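Local coordinates for regulatory protein of LacI family (Chloroflexus aggregans, PDB 3BBL) that probably regulates transcription as a LacI-family protein, its periplasmic-binding-protein-like domain presumably responding to a small-molecule effector, at residues 28-33 against 249-254; 73-78 against 95-100; 88-93 against 100-105. All coordinates share one frame; numbering follows the deposited sequence.

Contact 1 (28-33 against 249-254)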
loop_
_atom_site.group_PDB
_atom_site.type_symbol
_atom_site.label_atom_id
_atom_site.label_comp_id
_atom_site.label_asym_id
_atom_site.label_seq_id
_atom_site.Cartn_x
_atom_site.Cartn_y
_atom_site.Cartn_z
ATOM N N SER A 28 2.376 11.114 -2.278
ATOM C CA SER A 28 2.526 11.382 -3.707
ATOM C C SER A 28 1.819 12.687 -4.033
ATOM O O SER A 28 2.367 13.556 -4.704
ATOM C CB SER A 28 1.922 10.254 -4.546
ATOM O OG SER A 28 2.673 9.065 -4.408
ATOM N N SER A 29 0.597 12.812 -3.539
ATOM C CA SER A 29 -0.200 14.003 -3.760
ATOM C C SER A 29 0.479 15.256 -3.208
ATOM O O SER A 29 0.496 16.292 -3.870
ATOM C CB SER A 29 -1.577 13.830 -3.124
ATOM O OG SER A 29 -2.347 15.005 -3.257
HETATM N N MSE A 30 1.034 15.173 -2.000
HETATM C CA MSE A 30 1.707 16.330 -1.419
HETATM C C MSE A 30 2.951 16.698 -2.227
HETATM O O MSE A 30 3.176 17.869 -2.534
HETATM C CB MSE A 30 2.083 16.084 0.050
HETATM C CG MSE A 30 0.874 16.047 0.942
HETATM SE SE MSE A 30 1.255 16.404 2.857
HETATM C CE MSE A 30 2.417 14.880 3.144
ATOM N N VAL A 31 3.745 15.695 -2.589
ATOM C CA VAL A 31 4.955 15.936 -3.355
ATOM C C VAL A 31 4.678 16.652 -4.668
ATOM O O VAL A 31 5.398 17.572 -5.038
ATOM C CB VAL A 31 5.696 14.621 -3.645
ATOM C CG1 VAL A 31 6.816 14.857 -4.656
ATOM C CG2 VAL A 31 6.266 14.063 -2.353
ATOM N N ARG A 32 3.632 16.238 -5.369
ATOM C CA ARG A 32 3.290 16.859 -6.645
ATOM C C ARG A 32 2.711 18.253 -6.484
ATOM O O ARG A 32 2.950 19.128 -7.306
ATOM C CB ARG A 32 2.304 15.982 -7.413
ATOM C CG ARG A 32 2.903 14.666 -7.834
ATOM C CD ARG A 32 2.045 13.970 -8.866
ATOM N NE ARG A 32 2.905 13.282 -9.818
ATOM C CZ ARG A 32 3.609 13.894 -10.766
ATOM N NH1 ARG A 32 3.549 15.210 -10.909
ATOM N NH2 ARG A 32 4.408 13.191 -11.549
ATOM N N GLU A 33 1.938 18.450 -5.423
ATOM C CA GLU A 33 1.338 19.744 -5.141
ATOM C C GLU A 33 2.394 20.745 -4.698
ATOM O O GLU A 33 2.398 21.887 -5.148
ATOM C CB GLU A 33 0.275 19.610 -4.054
ATOM C CG GLU A 33 -1.076 19.209 -4.589
ATOM C CD GLU A 33 -1.610 20.230 -5.579
ATOM O OE1 GLU A 33 -1.658 21.435 -5.220
ATOM O OE2 GLU A 33 -1.976 19.820 -6.704
ATOM N N LYS A 249 -4.774 19.648 -0.116
ATOM C CA LYS A 249 -5.285 20.693 0.761
ATOM C C LYS A 249 -4.331 21.021 1.902
ATOM O O LYS A 249 -4.247 22.164 2.336
ATOM C CB LYS A 249 -6.650 20.292 1.334
ATOM C CG LYS A 249 -7.809 20.374 0.345
ATOM C CD LYS A 249 -8.004 21.797 -0.163
ATOM C CE LYS A 249 -9.407 22.016 -0.729
ATOM N NZ LYS A 249 -9.747 21.073 -1.836
ATOM N N CYS A 250 -3.613 20.021 2.395
ATOM C CA CYS A 250 -2.675 20.260 3.477
ATOM C C CYS A 250 -1.560 21.175 2.997
ATOM O O CYS A 250 -1.289 22.215 3.604
ATOM C CB CYS A 250 -2.078 18.945 3.984
ATOM S SG CYS A 250 -3.133 18.032 5.109
ATOM N N ILE A 251 -0.913 20.784 1.904
ATOM C CA ILE A 251 0.176 21.569 1.339
ATOM C C ILE A 251 -0.304 22.982 1.024
ATOM O O ILE A 251 0.324 23.971 1.386
ATOM C CB ILE A 251 0.707 20.916 0.044
ATOM C CG1 ILE A 251 1.406 19.595 0.376
ATOM C CG2 ILE A 251 1.659 21.862 -0.675
ATOM C CD1 ILE A 251 2.636 19.747 1.256
ATOM N N GLU A 252 -1.445 23.054 0.355
ATOM C CA GLU A 252 -2.050 24.309 -0.047
ATOM C C GLU A 252 -2.322 25.250 1.120
ATOM O O GLU A 252 -2.132 26.456 1.010
ATOM C CB GLU A 252 -3.345 23.997 -0.775
ATOM C CG GLU A 252 -3.962 25.139 -1.519
ATOM C CD GLU A 252 -5.103 24.668 -2.391
ATOM O OE1 GLU A 252 -4.862 23.826 -3.287
ATOM O OE2 GLU A 252 -6.241 25.132 -2.173
ATOM N N LEU A 253 -2.764 24.694 2.240
ATOM C CA LEU A 253 -3.072 25.498 3.416
ATOM C C LEU A 253 -1.812 25.903 4.172
ATOM O O LEU A 253 -1.714 27.019 4.672
ATOM C CB LEU A 253 -4.007 24.720 4.346
ATOM C CG LEU A 253 -4.422 25.387 5.660
ATOM C CD1 LEU A 253 -5.095 26.716 5.371
ATOM C CD2 LEU A 253 -5.370 24.466 6.423
ATOM N N LEU A 254 -0.850 24.992 4.254
ATOM C CA LEU A 254 0.391 25.270 4.961
ATOM C C LEU A 254 1.246 26.279 4.203
ATOM O O LEU A 254 1.873 27.147 4.805
ATOM C CB LEU A 254 1.183 23.979 5.176
ATOM C CG LEU A 254 2.495 24.147 5.945
ATOM C CD1 LEU A 254 2.212 24.768 7.310
ATOM C CD2 LEU A 254 3.175 22.800 6.101
#
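With CG of selenomethionine Met30 anti to its carbonyl carbon (chi1 -70°) and CG1 of Ile251 placed the same way on its own residue (chi1 -68°), the two side chains come together between the helices, where they cross obliquely. The near part of Met30 does most of the touching: its CB lies 3.6 Å from Ile251 CG1, and CG follows along the same branch. Selenium lies alongside that branch too, 4.0 Å from Ile251 CD1, and also meets Cys250, SE to CB 4.3 Å. The bend at chi3 then turns CE away from Ile251, while Met30 packs on Tyr9 and Val69 of the sheet.

Helices 23-36 and 243-258 are neighbours on one face of the parallel sheet in the N-terminal subdomain of the LacI-type periplasmic-binding-protein fold; Ile251 rests on Ile7, and Cys250 on Val91 and Phe93. The axes of the segments run in the same general direction, 40° apart, and come within 9.0 Å. On the far side of helix 23-36, Val31 and Arg32 pack on Pro43 and Phe46 of the second subunit.

No hydrogen bond joins the two segments, but Ser29 OG bonds to Ala244 O, about two turns before Ile251 on helix 243-258. At the more polar margin, the other branch of Ile251 meets Glu33, CG2 to CB 4.3 Å. The two carboxylates end close together, Glu33 OE1 to Glu252 OE1 4.4 Å, a repulsion that Arg248 probably eases: it touches Glu33 and makes a long, weak ion pair with Glu252.

Contact 2 (73-78 against 95-100); sequences INYNDP and RSNPDW
The hydroxyl of Ser96 donates to the main-chain carbonyl of Asn74, OG to O 2.5 Å, approaching 16° off the carbonyl plane. What carries the hydroxyl across to the 73-78 loop is the first torsion of Ser96, which sets OG opposite the backbone N (chi1 180°). A second bond runs the other way: Asn76 N donates to Asn97 OD1 at 2.8 Å. It is bent, and the donor stands above the plane of the side-chain carbonyl instead of on a lone pair. Within the 73-78 loop, Asp77 OD1 accepts from Asn74 N at 3.1 Å on its anti side, with the N-H pointing almost straight at it (175°). The same aspartate is the N-cap of helix 78-85; its OD2 forms a salt bridge with Arg79, as Arg95 NE does with Asp106.

Further out, packing takes over. Ile73 CG2 presses against Ser96 CB at 3.4 Å and also touches the carbonyl oxygen of Arg95. Tyr75 offers its ring edge to Asn97 N. A beta turn, closed by Trp100 N to Asn97 O, brings the indole back against the 73-78 loop, and Trp100 CZ3 comes to 3.5 Å from Asn76 CA. Asp77 N lies near the plane of that ring, at its edge.

Both loops follow the C-terminal ends of parallel strands, 67-70 and 90-93, the edge where relatives of this fold hold their ligands. The chemistry is a division of labour: neutral hydroxyl and amide groups fasten one loop to the other through main-chain atoms, whereas Tyr75 OH and Ile73 O, bonded to Asn141 and Arg138, probably help link this subdomain to its partner.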
loop_
_atom_site.group_PDB
_atom_site.type_symbol
_atom_site.label_atom_id
_atom_site.label_comp_id
_atom_site.label_asym_id
_atom_site.label_seq_id
_atom_site.Cartn_x
_atom_site.Cartn_y
_atom_site.Cartn_z
ATOM N N ILE A 73 -3.080 11.825 14.207
ATOM C CA ILE A 73 -3.342 12.732 15.313
ATOM C C ILE A 73 -4.184 12.108 16.412
ATOM O O ILE A 73 -5.302 11.668 16.172
ATOM C CB ILE A 73 -4.077 14.002 14.837
ATOM C CG1 ILE A 73 -3.431 14.544 13.556
ATOM C CG2 ILE A 73 -4.063 15.045 15.948
ATOM C CD1 ILE A 73 -1.988 14.979 13.720
ATOM N N ASN A 74 -3.640 12.080 17.622
ATOM C CA ASN A 74 -4.361 11.545 18.774
ATOM C C ASN A 74 -4.914 12.703 19.590
ATOM O O ASN A 74 -4.672 13.859 19.266
ATOM C CB ASN A 74 -3.431 10.708 19.655
ATOM C CG ASN A 74 -3.087 9.375 19.031
ATOM O OD1 ASN A 74 -3.972 8.648 18.565
ATOM N ND2 ASN A 74 -1.801 9.037 19.023
ATOM N N TYR A 75 -5.674 12.398 20.634
ATOM C CA TYR A 75 -6.213 13.451 21.492
ATOM C C TYR A 75 -5.022 14.069 22.218
ATOM O O TYR A 75 -4.071 13.362 22.560
ATOM C CB TYR A 75 -7.189 12.878 22.527
ATOM C CG TYR A 75 -8.520 12.422 21.980
ATOM C CD1 TYR A 75 -8.874 11.073 21.993
ATOM C CD2 TYR A 75 -9.444 13.341 21.486
ATOM C CE1 TYR A 75 -10.118 10.651 21.535
ATOM C CE2 TYR A 75 -10.692 12.932 21.026
ATOM C CZ TYR A 75 -11.022 11.584 21.057
ATOM O OH TYR A 75 -12.261 11.175 20.624
ATOM N N ASN A 76 -5.079 15.376 22.459
ATOM C CA ASN A 76 -3.988 16.080 23.139
ATOM C C ASN A 76 -2.662 15.612 22.544
ATOM O O ASN A 76 -1.792 15.108 23.259
ATOM C CB ASN A 76 -3.986 15.776 24.645
ATOM C CG ASN A 76 -5.336 15.997 25.295
ATOM O OD1 ASN A 76 -5.994 17.013 25.067
ATOM N ND2 ASN A 76 -5.752 15.043 26.126
ATOM N N ASP A 77 -2.517 15.762 21.233
ATOM C CA ASP A 77 -1.299 15.333 20.571
ATOM C C ASP A 77 -0.129 16.219 21.002
ATOM O O ASP A 77 -0.153 17.438 20.810
ATOM C CB ASP A 77 -1.469 15.401 19.052
ATOM C CG ASP A 77 -0.493 14.498 18.318
ATOM O OD1 ASP A 77 -0.862 13.342 18.008
ATOM O OD2 ASP A 77 0.649 14.938 18.063
ATOM N N PRO A 78 0.910 15.614 21.599
ATOM C CA PRO A 78 2.073 16.389 22.042
ATOM C C PRO A 78 2.743 17.204 20.921
ATOM O O PRO A 78 3.227 18.312 21.152
ATOM C CB PRO A 78 2.992 15.321 22.646
ATOM C CG PRO A 78 2.618 14.074 21.901
ATOM C CD PRO A 78 1.116 14.173 21.830
ATOM N N ARG A 95 -8.263 16.045 13.235
ATOM C CA ARG A 95 -8.539 16.863 14.412
ATOM C C ARG A 95 -7.986 16.258 15.702
ATOM O O ARG A 95 -7.506 15.125 15.714
ATOM C CB ARG A 95 -10.050 17.065 14.549
ATOM C CG ARG A 95 -10.658 17.926 13.458
ATOM C CD ARG A 95 -12.101 17.539 13.183
ATOM N NE ARG A 95 -12.186 16.212 12.576
ATOM C CZ ARG A 95 -13.318 15.633 12.196
ATOM N NH1 ARG A 95 -14.472 16.261 12.363
ATOM N NH2 ARG A 95 -13.294 14.431 11.635
ATOM N N SER A 96 -8.057 17.030 16.783
ATOM C CA SER A 96 -7.584 16.592 18.092
ATOM C C SER A 96 -8.169 17.497 19.171
ATOM O O SER A 96 -7.922 18.704 19.175
ATOM C CB SER A 96 -6.060 16.643 18.152
ATOM O OG SER A 96 -5.600 16.228 19.424
ATOM N N ASN A 97 -8.941 16.922 20.087
ATOM C CA ASN A 97 -9.558 17.716 21.148
ATOM C C ASN A 97 -10.501 18.773 20.576
ATOM O O ASN A 97 -10.062 19.740 19.945
ATOM C CB ASN A 97 -8.488 18.405 21.994
ATOM C CG ASN A 97 -8.050 17.568 23.170
ATOM O OD1 ASN A 97 -7.557 16.451 23.004
ATOM N ND2 ASN A 97 -8.226 18.104 24.375
ATOM N N PRO A 98 -11.810 18.605 20.808
ATOM C CA PRO A 98 -12.858 19.514 20.337
ATOM C C PRO A 98 -12.482 20.992 20.188
ATOM O O PRO A 98 -12.103 21.426 19.103
ATOM C CB PRO A 98 -13.975 19.276 21.345
ATOM C CG PRO A 98 -13.891 17.788 21.527
ATOM C CD PRO A 98 -12.388 17.549 21.663
ATOM N N ASP A 99 -12.580 21.769 21.263
ATOM C CA ASP A 99 -12.261 23.189 21.156
ATOM C C ASP A 99 -10.776 23.554 21.220
ATOM O O ASP A 99 -10.409 24.607 21.744
ATOM C CB ASP A 99 -13.067 24.013 22.183
ATOM C CG ASP A 99 -12.826 23.578 23.616
ATOM O OD1 ASP A 99 -11.665 23.643 24.074
ATOM O OD2 ASP A 99 -13.805 23.177 24.284
ATOM N N TRP A 100 -9.923 22.681 20.690
ATOM C CA TRP A 100 -8.491 22.966 20.644
ATOM C C TRP A 100 -8.343 23.623 19.276
ATOM O O TRP A 100 -8.820 23.077 18.277
ATOM C CB TRP A 100 -7.664 21.677 20.711
ATOM C CG TRP A 100 -6.339 21.849 21.427
ATOM C CD1 TRP A 100 -5.951 22.917 22.195
ATOM C CD2 TRP A 100 -5.265 20.894 21.498
ATOM N NE1 TRP A 100 -4.706 22.683 22.732
ATOM C CE2 TRP A 100 -4.260 21.462 22.315
ATOM C CE3 TRP A 100 -5.048 19.631 20.932
ATOM C CZ2 TRP A 100 -3.065 20.785 22.602
ATOM C CZ3 TRP A 100 -3.858 18.962 21.220
ATOM C CH2 TRP A 100 -2.880 19.548 22.037
#

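Contact 3 (88-93 against 100-105)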
loop_
_atom_site.group_PDB
_atom_site.type_symbol
_atom_site.label_atom_id
_atom_site.label_comp_id
_atom_site.label_asym_id
_atom_site.label_seq_id
_atom_site.Cartn_x
_atom_site.Cartn_y
_atom_site.Cartn_z
ATOM N N PHE A 88 5.148 27.828 15.376
ATOM C CA PHE A 88 5.704 27.387 14.094
ATOM C C PHE A 88 4.599 26.869 13.165
ATOM O O PHE A 88 3.698 26.153 13.598
ATOM C CB PHE A 88 6.743 26.285 14.314
ATOM C CG PHE A 88 7.701 26.126 13.171
ATOM C CD1 PHE A 88 8.707 27.065 12.957
ATOM C CD2 PHE A 88 7.584 25.063 12.290
ATOM C CE1 PHE A 88 9.583 26.947 11.880
ATOM C CE2 PHE A 88 8.453 24.933 11.207
ATOM C CZ PHE A 88 9.455 25.877 11.001
ATOM N N PRO A 89 4.665 27.215 11.868
ATOM C CA PRO A 89 3.665 26.789 10.877
ATOM C C PRO A 89 3.481 25.274 10.759
ATOM O O PRO A 89 4.454 24.514 10.678
ATOM C CB PRO A 89 4.189 27.384 9.571
ATOM C CG PRO A 89 5.020 28.549 10.022
ATOM C CD PRO A 89 5.732 27.997 11.221
ATOM N N PHE A 90 2.226 24.841 10.745
ATOM C CA PHE A 90 1.924 23.426 10.616
ATOM C C PHE A 90 0.453 23.226 10.334
ATOM O O PHE A 90 -0.381 24.052 10.696
ATOM C CB PHE A 90 2.313 22.667 11.890
ATOM C CG PHE A 90 1.311 22.778 13.008
ATOM C CD1 PHE A 90 0.234 21.894 13.089
ATOM C CD2 PHE A 90 1.451 23.751 13.994
ATOM C CE1 PHE A 90 -0.687 21.977 14.144
ATOM C CE2 PHE A 90 0.540 23.843 15.050
ATOM C CZ PHE A 90 -0.531 22.956 15.127
ATOM N N VAL A 91 0.151 22.125 9.663
ATOM C CA VAL A 91 -1.221 21.755 9.352
ATOM C C VAL A 91 -1.345 20.310 9.791
ATOM O O VAL A 91 -0.489 19.486 9.475
ATOM C CB VAL A 91 -1.521 21.842 7.844
ATOM C CG1 VAL A 91 -2.859 21.185 7.547
ATOM C CG2 VAL A 91 -1.550 23.287 7.400
ATOM N N ALA A 92 -2.390 20.007 10.545
ATOM C CA ALA A 92 -2.604 18.639 10.996
ATOM C C ALA A 92 -3.631 17.960 10.097
ATOM O O ALA A 92 -4.643 18.556 9.739
ATOM C CB ALA A 92 -3.088 18.628 12.440
ATOM N N PHE A 93 -3.343 16.729 9.696
ATOM C CA PHE A 93 -4.280 15.959 8.887
ATOM C C PHE A 93 -5.050 15.141 9.922
ATOM O O PHE A 93 -4.676 14.008 10.236
ATOM C CB PHE A 93 -3.545 15.017 7.931
ATOM C CG PHE A 93 -4.460 14.116 7.135
ATOM C CD1 PHE A 93 -3.999 12.905 6.628
ATOM C CD2 PHE A 93 -5.782 14.478 6.882
ATOM C CE1 PHE A 93 -4.833 12.075 5.887
ATOM C CE2 PHE A 93 -6.624 13.648 6.139
ATOM C CZ PHE A 93 -6.145 12.442 5.641
ATOM N N TRP A 100 -9.923 22.681 20.690
ATOM C CA TRP A 100 -8.491 22.966 20.644
ATOM C C TRP A 100 -8.343 23.623 19.276
ATOM O O TRP A 100 -8.820 23.077 18.277
ATOM C CB TRP A 100 -7.664 21.677 20.711
ATOM C CG TRP A 100 -6.339 21.849 21.427
ATOM C CD1 TRP A 100 -5.951 22.917 22.195
ATOM C CD2 TRP A 100 -5.265 20.894 21.498
ATOM N NE1 TRP A 100 -4.706 22.683 22.732
ATOM C CE2 TRP A 100 -4.260 21.462 22.315
ATOM C CE3 TRP A 100 -5.048 19.631 20.932
ATOM C CZ2 TRP A 100 -3.065 20.785 22.602
ATOM C CZ3 TRP A 100 -3.858 18.962 21.220
ATOM C CH2 TRP A 100 -2.880 19.548 22.037
ATOM N N ASP A 101 -7.698 24.786 19.222
ATOM C CA ASP A 101 -7.564 25.506 17.957
ATOM C C ASP A 101 -6.223 25.443 17.227
ATOM O O ASP A 101 -5.161 25.605 17.830
ATOM C CB ASP A 101 -7.942 26.974 18.163
ATOM C CG ASP A 101 -7.818 27.793 16.889
ATOM O OD1 ASP A 101 -8.485 27.434 15.890
ATOM O OD2 ASP A 101 -7.056 28.788 16.887
ATOM N N PHE A 102 -6.299 25.220 15.915
ATOM C CA PHE A 102 -5.133 25.149 15.032
ATOM C C PHE A 102 -5.586 24.827 13.612
ATOM O O PHE A 102 -6.757 24.522 13.389
ATOM C CB PHE A 102 -4.138 24.091 15.526
ATOM C CG PHE A 102 -4.721 22.714 15.651
ATOM C CD1 PHE A 102 -4.661 21.819 14.592
ATOM C CD2 PHE A 102 -5.323 22.306 16.838
ATOM C CE1 PHE A 102 -5.191 20.535 14.714
ATOM C CE2 PHE A 102 -5.855 21.029 16.969
ATOM C CZ PHE A 102 -5.787 20.140 15.906
ATOM N N ALA A 103 -4.670 24.909 12.652
ATOM C CA ALA A 103 -5.006 24.625 11.260
ATOM C C ALA A 103 -5.067 23.123 10.988
ATOM O O ALA A 103 -4.180 22.372 11.397
ATOM C CB ALA A 103 -3.991 25.277 10.334
ATOM N N TRP A 104 -6.117 22.682 10.300
ATOM C CA TRP A 104 -6.244 21.271 9.981
ATOM C C TRP A 104 -7.125 20.918 8.801
ATOM O O TRP A 104 -8.001 21.686 8.386
ATOM C CB TRP A 104 -6.729 20.467 11.200
ATOM C CG TRP A 104 -8.052 20.906 11.815
ATOM C CD1 TRP A 104 -8.218 21.575 12.995
ATOM C CD2 TRP A 104 -9.374 20.653 11.313
ATOM N NE1 TRP A 104 -9.557 21.751 13.262
ATOM C CE2 TRP A 104 -10.287 21.197 12.249
ATOM C CE3 TRP A 104 -9.875 20.021 10.167
ATOM C CZ2 TRP A 104 -11.673 21.125 12.072
ATOM C CZ3 TRP A 104 -11.259 19.950 9.992
ATOM C CH2 TRP A 104 -12.139 20.503 10.943
ATOM N N VAL A 105 -6.853 19.736 8.262
ATOM C CA VAL A 105 -7.608 19.159 7.169
ATOM C C VAL A 105 -7.975 17.775 7.697
ATOM O O VAL A 105 -7.134 17.085 8.273
ATOM C CB VAL A 105 -6.758 18.992 5.893
ATOM C CG1 VAL A 105 -7.579 18.290 4.816
ATOM C CG2 VAL A 105 -6.283 20.351 5.390
#
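Ala92 O takes the shortest bond of the contact, from Val105 N at 2.9 Å, with the donor nearly in line with the carbonyl (166°). Toward the same strand, Ala92 N donates to Ala103 O at 3.1 Å, with the N-H pointing almost directly at the oxygen (173°). One residue thus bonds to both neighbours of Trp104, the ladder pattern of parallel strands. At the next pair, Phe93 CA makes a CA-H...O contact with Val105 O, 3.1 Å. The same oxygen lies in the plane of the Phe93 ring, at its edge, 3.2 Å from CD2.

On the face carrying Ala92, two aromatic rings meet. Phe102 has its ring swung between its own N and carbonyl carbon (chi1 57°), a rotamer that directs the ring toward strand 90-93, CE1 standing 3.6 Å from Ala92 CB. Phe90 holds the same kind of rotamer; the two side chains cross at about a right angle, with Phe90 CZ at 3.8 Å from Phe102 CB. On the opposite face, the one carrying Val105 and Phe93, Val91 CG1 meets Val105 CG2 at 4.1 Å, and Val91 also approaches the methyl of Ala103.

These strands are the fourth and fifth of the N-terminal subdomain's sheet. Strand 90-93 is hydrogen-bonded on its other edge to strand 67-70, through Phe68 and Leu70, while Trp104 bonds to Lys266 and stacks on His267. Phe90 is covered by Val80, Leu83 and Leu84 of helix 78-85, and on the other face helix 243-258 lies against Val91, Phe93 and Ala103.

In the fold
From the N terminus, the chain first lays down 28-33, whose partner 249-254 arrives only after 215 further residues, including most of the C-terminal subdomain; contact 1 thus closes a very long loop, and the other two contacts lie within its span. Contact 2 begins at 73-78, passes through helix 78-85 and strand 90-93, and closes at 95-100. Contact 3 starts inside that interval, at 88-93, and closes beyond it at 100-105, so the two cross and share Trp100. Contacts 2 and 3 touch, as where Ile73 CG1 packs on Phe93 O. Contacts 1 and 3 meet through Leu254 and Cys250, joining helix layer to sheet, while contacts 1 and 2 stay about 9 Å apart at their nearest atoms.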